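Side-chain contacts in peptidoglycan-recognition protein (Apis mellifera, PDB 5XZ3), which probably recognises bacterial peptidoglycan as part of the honeybee's innate immune defence: residues N25-P30 / K101-A106; S52-I57 / H68-S73; K126-G131 / E139-I144. All blocks are in the same frame, centred on the assembly; numbering follows the deposited sequence.

Strand 102-107, in the middle of the sheet, ties the three contacts together. Interaction 1 sits at its start. Interaction 2, whose centre is about 16 Å away, joins it through Ser-73, whose OG lies 2.9 Å from Ser-104 N in a probable hydrogen bond. Interaction 3, about 11 Å from interaction 1 between centres, joins it through Ile-105, whose CD1 is 3.7 Å from Ile-128 CG1. Interactions 2 and 3 do not touch; their centres are about 22 Å apart, on opposite sides of the chain's centre. Helix 47-64, which carries one half of interaction 2, probably corresponds to the helix that walls the peptidoglycan groove in related proteins.

Interaction 1 of 3, residues N25-P30 / K101-A106; sequences NYLIIP and KSISIA
With chi1 at -69° the CG of Leu-27 stands beside its backbone N, and chi2 of 166° stretches CD1 away from the loop toward Ile-103. Ile-103 CG2, anti to its own carbonyl carbon, is the branch that meets Leu-27 CD1. The two side chains cross at about a right angle, with Leu-27 CD1 4.0 Å from Ile-103 CG2. The other arm of Ile-103 does not share in this: CG1 is held between backbone N and carbonyl carbon (chi1 53°) and leads away from the loop, and the residue also packs on Leu-137.

Both methyls of Leu-27 also rest against the carbonyl oxygen of Ser-102. Its CD1 is 3.8 Å from Ser-102 O and its CD2 3.9 Å from the same oxygen, which is van der Waals contact and no hydrogen bond. Leu-27 CD2 is 4.2 Å from Lys-101 N. The CB of Ser-102 points away from the loop, and its OG is hydrogen-bonded to Tyr-98 O.

Leu-27 is hydrogen-bonded through its backbone to Asn-89, while Ile-103 is bonded through its main chain to Tyr-33 and Ile-35 of the neighbouring parallel strand. The result is a single buried leucine packing the loop before strand 31-38 onto the start of strand 102-107, a central strand of the mixed beta sheet found in the amidase-like peptidoglycan-recognition fold.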
loop_
_atom_site.group_PDB
_atom_site.type_symbol
_atom_site.label_atom_id
_atom_site.label_comp_id
_atom_site.label_asym_id
_atom_site.label_seq_id
_atom_site.Cartn_x
_atom_site.Cartn_y
_atom_site.Cartn_z
ATOM N N ASN A 25 14.398 8.609 3.987
ATOM C CA ASN A 25 13.941 9.940 4.384
ATOM C C ASN A 25 12.590 9.780 5.043
ATOM O O ASN A 25 11.772 8.975 4.596
ATOM C CB ASN A 25 13.844 10.887 3.185
ATOM C CG ASN A 25 15.204 11.366 2.716
ATOM O OD1 ASN A 25 15.825 12.243 3.332
ATOM N ND2 ASN A 25 15.687 10.776 1.634
ATOM N N TYR A 26 12.351 10.568 6.085
ATOM C CA TYR A 26 11.147 10.437 6.892
ATOM C C TYR A 26 9.998 11.306 6.401
ATOM O O TYR A 26 10.177 12.491 6.100
ATOM C CB TYR A 26 11.464 10.766 8.358
ATOM C CG TYR A 26 11.636 9.571 9.249
ATOM C CD1 TYR A 26 12.457 8.497 8.886
ATOM C CD2 TYR A 26 10.968 9.518 10.488
ATOM C CE1 TYR A 26 12.598 7.388 9.711
ATOM C CE2 TYR A 26 11.097 8.421 11.322
ATOM C CZ TYR A 26 11.913 7.365 10.935
ATOM O OH TYR A 26 12.019 6.294 11.776
ATOM N N LEU A 27 8.816 10.702 6.326
ATOM C CA LEU A 27 7.569 11.425 6.063
ATOM C C LEU A 27 7.195 12.326 7.212
ATOM O O LEU A 27 7.284 11.896 8.368
ATOM C CB LEU A 27 6.405 10.432 5.866
ATOM C CG LEU A 27 6.425 9.579 4.598
ATOM C CD1 LEU A 27 5.436 8.417 4.676
ATOM C CD2 LEU A 27 6.135 10.463 3.385
ATOM N N ILE A 28 6.737 13.544 6.892
ATOM C CA ILE A 28 6.004 14.375 7.844
ATOM C C ILE A 28 4.786 13.564 8.330
ATOM O O ILE A 28 4.056 12.992 7.528
ATOM C CB ILE A 28 5.537 15.712 7.195
ATOM C CG1 ILE A 28 6.750 16.593 6.839
ATOM C CG2 ILE A 28 4.575 16.491 8.094
ATOM C CD1 ILE A 28 6.434 17.663 5.793
ATOM N N ILE A 29 4.604 13.526 9.646
ATOM C CA ILE A 29 3.475 12.860 10.281
ATOM C C ILE A 29 2.767 13.910 11.129
ATOM O O ILE A 29 3.432 14.576 11.906
ATOM C CB ILE A 29 3.964 11.664 11.130
ATOM C CG1 ILE A 29 4.349 10.517 10.192
ATOM C CG2 ILE A 29 2.924 11.218 12.169
ATOM C CD1 ILE A 29 4.942 9.351 10.920
ATOM N N PRO A 30 1.420 14.050 11.003
ATOM C CA PRO A 30 0.494 13.170 10.272
ATOM C C PRO A 30 0.476 13.310 8.743
ATOM O O PRO A 30 0.728 14.384 8.189
ATOM C CB PRO A 30 -0.867 13.526 10.874
ATOM C CG PRO A 30 -0.719 14.955 11.279
ATOM C CD PRO A 30 0.681 15.043 11.818
ATOM N N LYS A 101 3.985 13.089 0.834
ATOM C CA LYS A 101 2.758 13.461 1.545
ATOM C C LYS A 101 1.690 12.371 1.537
ATOM O O LYS A 101 0.495 12.662 1.681
ATOM C CB LYS A 101 2.205 14.794 1.011
ATOM C CG LYS A 101 1.945 14.867 -0.495
ATOM C CD LYS A 101 1.305 16.214 -0.845
ATOM C CE LYS A 101 1.101 16.363 -2.343
ATOM N NZ LYS A 101 0.685 17.750 -2.698
ATOM N N SER A 102 2.136 11.120 1.380
ATOM C CA SER A 102 1.217 9.973 1.304
ATOM C C SER A 102 1.918 8.693 1.699
ATOM O O SER A 102 3.145 8.619 1.705
ATOM C CB SER A 102 0.651 9.816 -0.124
ATOM O OG SER A 102 1.689 9.473 -1.045
ATOM N N ILE A 103 1.127 7.688 2.043
ATOM C CA ILE A 103 1.588 6.310 1.963
ATOM C C ILE A 103 0.856 5.690 0.772
ATOM O O ILE A 103 -0.188 6.210 0.341
ATOM C CB ILE A 103 1.325 5.519 3.259
ATOM C CG1 ILE A 103 -0.137 5.612 3.668
ATOM C CG2 ILE A 103 2.254 5.985 4.408
ATOM C CD1 ILE A 103 -0.669 4.300 4.192
ATOM N N SER A 104 1.402 4.605 0.238
ATOM C CA SER A 104 0.684 3.839 -0.761
ATOM C C SER A 104 0.280 2.479 -0.221
ATOM O O SER A 104 0.984 1.888 0.615
ATOM C CB SER A 104 1.495 3.704 -2.047
ATOM O OG SER A 104 2.779 3.117 -1.796
ATOM N N ILE A 105 -0.877 1.995 -0.676
ATOM C CA ILE A 105 -1.323 0.648 -0.342
ATOM C C ILE A 105 -1.462 -0.061 -1.688
ATOM O O ILE A 105 -2.293 0.332 -2.520
ATOM C CB ILE A 105 -2.652 0.634 0.437
ATOM C CG1 ILE A 105 -2.512 1.420 1.772
ATOM C CG2 ILE A 105 -3.112 -0.811 0.669
ATOM C CD1 ILE A 105 -3.782 1.565 2.608
ATOM N N ALA A 106 -0.622 -1.069 -1.905
ATOM C CA ALA A 106 -0.580 -1.724 -3.195
ATOM C C ALA A 106 -1.185 -3.110 -3.075
ATOM O O ALA A 106 -0.664 -3.973 -2.367
ATOM C CB ALA A 106 0.847 -1.797 -3.755
#

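Interaction 2 of 3, residues S52-I57 / H68-S73; sequences SNIENI and HDIGYS
Segment 52-57 of helix 47-64 runs past the irregular segment 68-73 and comes nearest it where the CA atoms of Ile-57 and Ile-70 are 6.9 Å apart. Ile-70 makes most of the contact from the loop side. Its CG1 lies anti to the backbone N (chi1 -173°), and a nearly straight chi2 carries CD1 forward to the helix, where it meets two isoleucines one turn apart. Ile-70 CD1 lies 3.8 Å from Ile-57 CG2, the closest approach. The CG1 of Ile-70 runs alongside the same methyl. On the preceding turn, CD1 of Ile-70 is 4.0 Å from Ile-54 CG2 and 3.9 Å from Ile-54 O, a carbonyl it merely touches.

Ile-57 CG2 has a second neighbour: it approaches the ring of Tyr-72 at the edge, near the ring plane, at 4.4 Å from CE2. The Tyr-72 ring also rests on Ser-104 and Ala-106. Trp-16 packs on both Ile-54 and Ile-70, adding an aromatic neighbour to the cluster.

Polar bonds lie beside this packing. Asp-69 OD1 accepts a weak, bent hydrogen bond from Ile-70 N (2.8 Å, 125° at the hydrogen) and forms a salt bridge with Arg-13. Between segments 52-57 and 68-73 no hydrogen bond crosses, and the contact is van der Waals packing; the polar link from this loop to helix 47-64 is made further along, by Gly-71 N to His-61 ND1.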
loop_
_atom_site.group_PDB
_atom_site.type_symbol
_atom_site.label_atom_id
_atom_site.label_comp_id
_atom_site.label_asym_id
_atom_site.label_seq_id
_atom_site.Cartn_x
_atom_site.Cartn_y
_atom_site.Cartn_z
ATOM N N SER A 52 7.476 -14.417 -1.252
ATOM C CA SER A 52 8.325 -14.571 -2.448
ATOM C C SER A 52 8.097 -13.469 -3.467
ATOM O O SER A 52 9.045 -12.935 -4.047
ATOM C CB SER A 52 8.034 -15.916 -3.129
ATOM O OG SER A 52 8.191 -16.961 -2.195
ATOM N N ASN A 53 6.828 -13.166 -3.694
ATOM C CA ASN A 53 6.415 -12.171 -4.675
ATOM C C ASN A 53 6.909 -10.791 -4.283
ATOM O O ASN A 53 7.485 -10.079 -5.113
ATOM C CB ASN A 53 4.897 -12.186 -4.832
ATOM C CG ASN A 53 4.421 -13.315 -5.727
ATOM O OD1 ASN A 53 5.128 -14.302 -5.929
ATOM N ND2 ASN A 53 3.216 -13.181 -6.260
ATOM N N ILE A 54 6.725 -10.450 -3.009
ATOM C CA ILE A 54 7.146 -9.145 -2.478
ATOM C C ILE A 54 8.673 -9.004 -2.456
ATOM O O ILE A 54 9.212 -7.924 -2.782
ATOM C CB ILE A 54 6.491 -8.883 -1.103
ATOM C CG1 ILE A 54 4.982 -8.746 -1.294
ATOM C CG2 ILE A 54 7.021 -7.609 -0.456
ATOM C CD1 ILE A 54 4.185 -8.967 -0.037
ATOM N N GLU A 55 9.372 -10.093 -2.114
ATOM C CA GLU A 55 10.833 -10.103 -2.200
ATOM C C GLU A 55 11.268 -9.792 -3.646
ATOM O O GLU A 55 12.199 -9.027 -3.856
ATOM C CB GLU A 55 11.392 -11.454 -1.705
ATOM C CG GLU A 55 12.940 -11.651 -1.534
ATOM C CD GLU A 55 13.801 -10.388 -1.376
ATOM O OE1 GLU A 55 13.432 -9.427 -0.660
ATOM O OE2 GLU A 55 14.931 -10.393 -1.928
ATOM N N ASN A 56 10.571 -10.361 -4.629
ATOM C CA ASN A 56 10.899 -10.115 -6.040
ATOM C C ASN A 56 10.620 -8.669 -6.476
ATOM O O ASN A 56 11.412 -8.091 -7.221
ATOM C CB ASN A 56 10.210 -11.131 -6.956
ATOM C CG ASN A 56 10.873 -12.507 -6.906
ATOM O OD1 ASN A 56 12.037 -12.655 -6.500
ATOM N ND2 ASN A 56 10.134 -13.521 -7.318
ATOM N N ILE A 57 9.514 -8.089 -5.995
ATOM C CA ILE A 57 9.246 -6.653 -6.197
ATOM C C ILE A 57 10.383 -5.811 -5.612
ATOM O O ILE A 57 10.915 -4.937 -6.306
ATOM C CB ILE A 57 7.866 -6.198 -5.658
ATOM C CG1 ILE A 57 6.727 -6.919 -6.401
ATOM C CG2 ILE A 57 7.674 -4.711 -5.913
ATOM C CD1 ILE A 57 5.365 -6.806 -5.728
ATOM N N HIS A 68 16.023 3.360 -3.747
ATOM C CA HIS A 68 16.470 3.324 -2.359
ATOM C C HIS A 68 15.832 2.176 -1.553
ATOM O O HIS A 68 16.399 1.711 -0.567
ATOM C CB HIS A 68 16.251 4.703 -1.678
ATOM C CG HIS A 68 14.811 5.145 -1.610
ATOM N ND1 HIS A 68 14.106 5.590 -2.711
ATOM C CD2 HIS A 68 13.956 5.231 -0.560
ATOM C CE1 HIS A 68 12.877 5.915 -2.345
ATOM N NE2 HIS A 68 12.758 5.701 -1.045
ATOM N N ASP A 69 14.666 1.712 -1.998
ATOM C CA ASP A 69 13.817 0.808 -1.211
ATOM C C ASP A 69 12.751 0.205 -2.134
ATOM O O ASP A 69 12.603 0.646 -3.277
ATOM C CB ASP A 69 13.147 1.621 -0.091
ATOM C CG ASP A 69 12.755 0.775 1.114
ATOM O OD1 ASP A 69 12.781 -0.465 1.024
ATOM O OD2 ASP A 69 12.435 1.375 2.174
ATOM N N ILE A 70 12.019 -0.804 -1.656
ATOM C CA ILE A 70 10.746 -1.173 -2.293
ATOM C C ILE A 70 9.874 0.093 -2.280
ATOM O O ILE A 70 9.869 0.857 -1.283
ATOM C CB ILE A 70 10.050 -2.389 -1.630
ATOM C CG1 ILE A 70 8.811 -2.815 -2.462
ATOM C CG2 ILE A 70 9.775 -2.121 -0.142
ATOM C CD1 ILE A 70 8.266 -4.211 -2.218
ATOM N N GLY A 71 9.214 0.356 -3.403
ATOM C CA GLY A 71 8.551 1.642 -3.628
ATOM C C GLY A 71 7.235 1.834 -2.891
ATOM O O GLY A 71 6.799 2.978 -2.682
ATOM N N TYR A 72 6.598 0.725 -2.502
ATOM C CA TYR A 72 5.262 0.779 -1.883
ATOM C C TYR A 72 5.311 0.799 -0.359
ATOM O O TYR A 72 6.137 0.110 0.237
ATOM C CB TYR A 72 4.422 -0.412 -2.340
ATOM C CG TYR A 72 4.216 -0.517 -3.833
ATOM C CD1 TYR A 72 3.495 0.462 -4.530
ATOM C CD2 TYR A 72 4.710 -1.617 -4.553
ATOM C CE1 TYR A 72 3.258 0.350 -5.889
ATOM C CE2 TYR A 72 4.486 -1.737 -5.932
ATOM C CZ TYR A 72 3.769 -0.744 -6.586
ATOM O OH TYR A 72 3.528 -0.841 -7.944
ATOM N N SER A 73 4.420 1.571 0.277
ATOM C CA SER A 73 4.428 1.663 1.753
ATOM C C SER A 73 3.961 0.373 2.399
ATOM O O SER A 73 4.632 -0.153 3.306
ATOM C CB SER A 73 3.603 2.854 2.257
ATOM O OG SER A 73 3.923 3.982 1.477
#

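Interaction 3 of 3, residues K126-G131 / E139-I144; sequences KLILCG and EDVRVI
Ile-128 on helix 118-133 points toward Val-141 and Val-143 on strand 141-145, within a beta-alpha-beta crossover: strand 102-107, the helix, and strand 141-145, the two strands being parallel with strand 31-38 between them. The nearest CA atoms, those of Ile-128 and Val-143, are 8.7 Å apart, so the side chains alone bridge the gap.

The apolar contacts are few. Ile-128 and Val-143 reach toward each other tip to tip, Ile-128 CD1 ending 3.9 Å from Val-143 CG2. The isoleucine uses its other branch for the second valine: CG2, anti to the backbone N while CG1 lies beside it (chi1 -71°), is a looser 4.5 Å from Val-141 CG1. All three residues are buried. Ile-128 thus packs on two valines of one strand, which lean in turn on strand 31-38, Val-141 on Val-34 and Val-143 on Ile-36; Ile-128 also meets Ile-105 of strand 102-107.

Hydrogen bonds do not cross the contact; they lie within the helix or between the strand and its neighbours. In the helix, Cys-130 N bonds to Lys-126 O at 2.9 Å and Gly-131 N to Leu-127 O at 3.0 Å. On the strand, Arg-142 is bonded through its backbone to Pro-32 and Val-34, and Val-143 to Glu-168 and Val-170.

Charged groups lie apart from the apolar patch: Arg-142 NE forms a salt bridge with the C-terminal OXT of Pro-173, and its NH1 is hydrogen-bonded to Thr-172 O.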
loop_
_atom_site.group_PDB
_atom_site.type_symbol
_atom_site.label_atom_id
_atom_site.label_comp_id
_atom_site.label_asym_id
_atom_site.label_seq_id
_atom_site.Cartn_x
_atom_site.Cartn_y
_atom_site.Cartn_z
ATOM N N LYS A 126 -8.844 -1.695 6.975
ATOM C CA LYS A 126 -8.390 -1.778 8.367
ATOM C C LYS A 126 -7.054 -1.057 8.553
ATOM O O LYS A 126 -6.836 -0.409 9.585
ATOM C CB LYS A 126 -8.284 -3.227 8.856
ATOM C CG LYS A 126 -9.614 -3.881 9.207
ATOM C CD LYS A 126 -9.385 -5.313 9.700
ATOM C CE LYS A 126 -10.496 -6.267 9.271
ATOM N NZ LYS A 126 -10.283 -7.647 9.808
ATOM N N LEU A 127 -6.183 -1.142 7.544
ATOM C CA LEU A 127 -4.897 -0.484 7.617
ATOM C C LEU A 127 -5.068 1.036 7.709
ATOM O O LEU A 127 -4.347 1.702 8.457
ATOM C CB LEU A 127 -4.036 -0.860 6.418
ATOM C CG LEU A 127 -2.617 -0.310 6.366
ATOM C CD1 LEU A 127 -1.735 -0.797 7.502
ATOM C CD2 LEU A 127 -2.003 -0.667 5.016
ATOM N N ILE A 128 -6.021 1.563 6.948
ATOM C CA ILE A 128 -6.315 2.989 6.941
ATOM C C ILE A 128 -6.809 3.430 8.330
ATOM O O ILE A 128 -6.287 4.404 8.908
ATOM C CB ILE A 128 -7.288 3.364 5.793
ATOM C CG1 ILE A 128 -6.545 3.255 4.446
ATOM C CG2 ILE A 128 -7.824 4.788 5.975
ATOM C CD1 ILE A 128 -7.444 3.104 3.229
ATOM N N LEU A 129 -7.763 2.686 8.876
ATOM C CA LEU A 129 -8.264 2.953 10.231
ATOM C C LEU A 129 -7.166 2.889 11.300
ATOM O O LEU A 129 -7.115 3.751 12.168
ATOM C CB LEU A 129 -9.445 2.026 10.570
ATOM C CG LEU A 129 -10.735 2.177 9.715
ATOM C CD1 LEU A 129 -11.771 1.143 10.146
ATOM C CD2 LEU A 129 -11.350 3.574 9.776
ATOM N N CYS A 130 -6.293 1.882 11.224
ATOM C CA CYS A 130 -5.121 1.784 12.101
ATOM C C CYS A 130 -4.243 3.030 12.067
ATOM O O CYS A 130 -3.874 3.556 13.123
ATOM C CB CYS A 130 -4.273 0.566 11.749
ATOM S SG CYS A 130 -2.719 0.522 12.670
ATOM N N GLY A 131 -3.907 3.486 10.859
ATOM C CA GLY A 131 -3.133 4.721 10.676
ATOM C C GLY A 131 -3.787 5.945 11.294
ATOM O O GLY A 131 -3.105 6.769 11.928
ATOM N N GLU A 139 -6.505 12.816 10.772
ATOM C CA GLU A 139 -7.914 12.540 11.066
ATOM C C GLU A 139 -8.826 12.712 9.827
ATOM O O GLU A 139 -9.830 12.018 9.690
ATOM C CB GLU A 139 -8.390 13.432 12.227
ATOM C CG GLU A 139 -9.780 13.100 12.797
ATOM C CD GLU A 139 -10.935 13.706 11.996
ATOM O OE1 GLU A 139 -12.075 13.206 12.111
ATOM O OE2 GLU A 139 -10.712 14.671 11.215
ATOM N N ASP A 140 -8.479 13.647 8.950
ATOM C CA ASP A 140 -9.234 13.875 7.719
ATOM C C ASP A 140 -8.445 13.373 6.486
ATOM O O ASP A 140 -8.452 14.014 5.429
ATOM C CB ASP A 140 -9.635 15.369 7.606
ATOM C CG ASP A 140 -8.425 16.322 7.553
ATOM O OD1 ASP A 140 -7.260 15.879 7.422
ATOM O OD2 ASP A 140 -8.635 17.547 7.627
ATOM N N VAL A 141 -7.782 12.220 6.638
ATOM C CA VAL A 141 -6.941 11.638 5.586
ATOM C C VAL A 141 -7.785 11.395 4.327
ATOM O O VAL A 141 -8.945 10.996 4.410
ATOM C CB VAL A 141 -6.178 10.355 6.048
ATOM C CG1 VAL A 141 -7.117 9.180 6.315
ATOM C CG2 VAL A 141 -5.090 9.948 5.046
ATOM N N ARG A 142 -7.183 11.675 3.176
ATOM C CA ARG A 142 -7.858 11.588 1.887
ATOM C C ARG A 142 -7.338 10.354 1.138
ATOM O O ARG A 142 -6.140 10.225 0.909
ATOM C CB ARG A 142 -7.603 12.879 1.094
ATOM C CG ARG A 142 -8.092 14.126 1.844
ATOM C CD ARG A 142 -7.810 15.456 1.141
ATOM N NE ARG A 142 -8.702 15.699 0.007
ATOM C CZ ARG A 142 -9.990 16.047 0.093
ATOM N NH1 ARG A 142 -10.689 16.232 -1.018
ATOM N NH2 ARG A 142 -10.595 16.192 1.278
ATOM N N VAL A 143 -8.243 9.441 0.805
ATOM C CA VAL A 143 -7.873 8.222 0.120
ATOM C C VAL A 143 -8.225 8.417 -1.338
ATOM O O VAL A 143 -9.354 8.807 -1.662
ATOM C CB VAL A 143 -8.594 6.971 0.684
ATOM C CG1 VAL A 143 -8.190 5.721 -0.087
ATOM C CG2 VAL A 143 -8.299 6.793 2.169
ATOM N N ILE A 144 -7.253 8.151 -2.207
ATOM C CA ILE A 144 -7.441 8.313 -3.648
ATOM C C ILE A 144 -6.799 7.162 -4.388
ATOM O O ILE A 144 -5.866 6.530 -3.867
ATOM C CB ILE A 144 -6.823 9.649 -4.172
ATOM C CG1 ILE A 144 -5.366 9.820 -3.691
ATOM C CG2 ILE A 144 -7.686 10.844 -3.765
ATOM C CD1 ILE A 144 -4.622 10.969 -4.361
#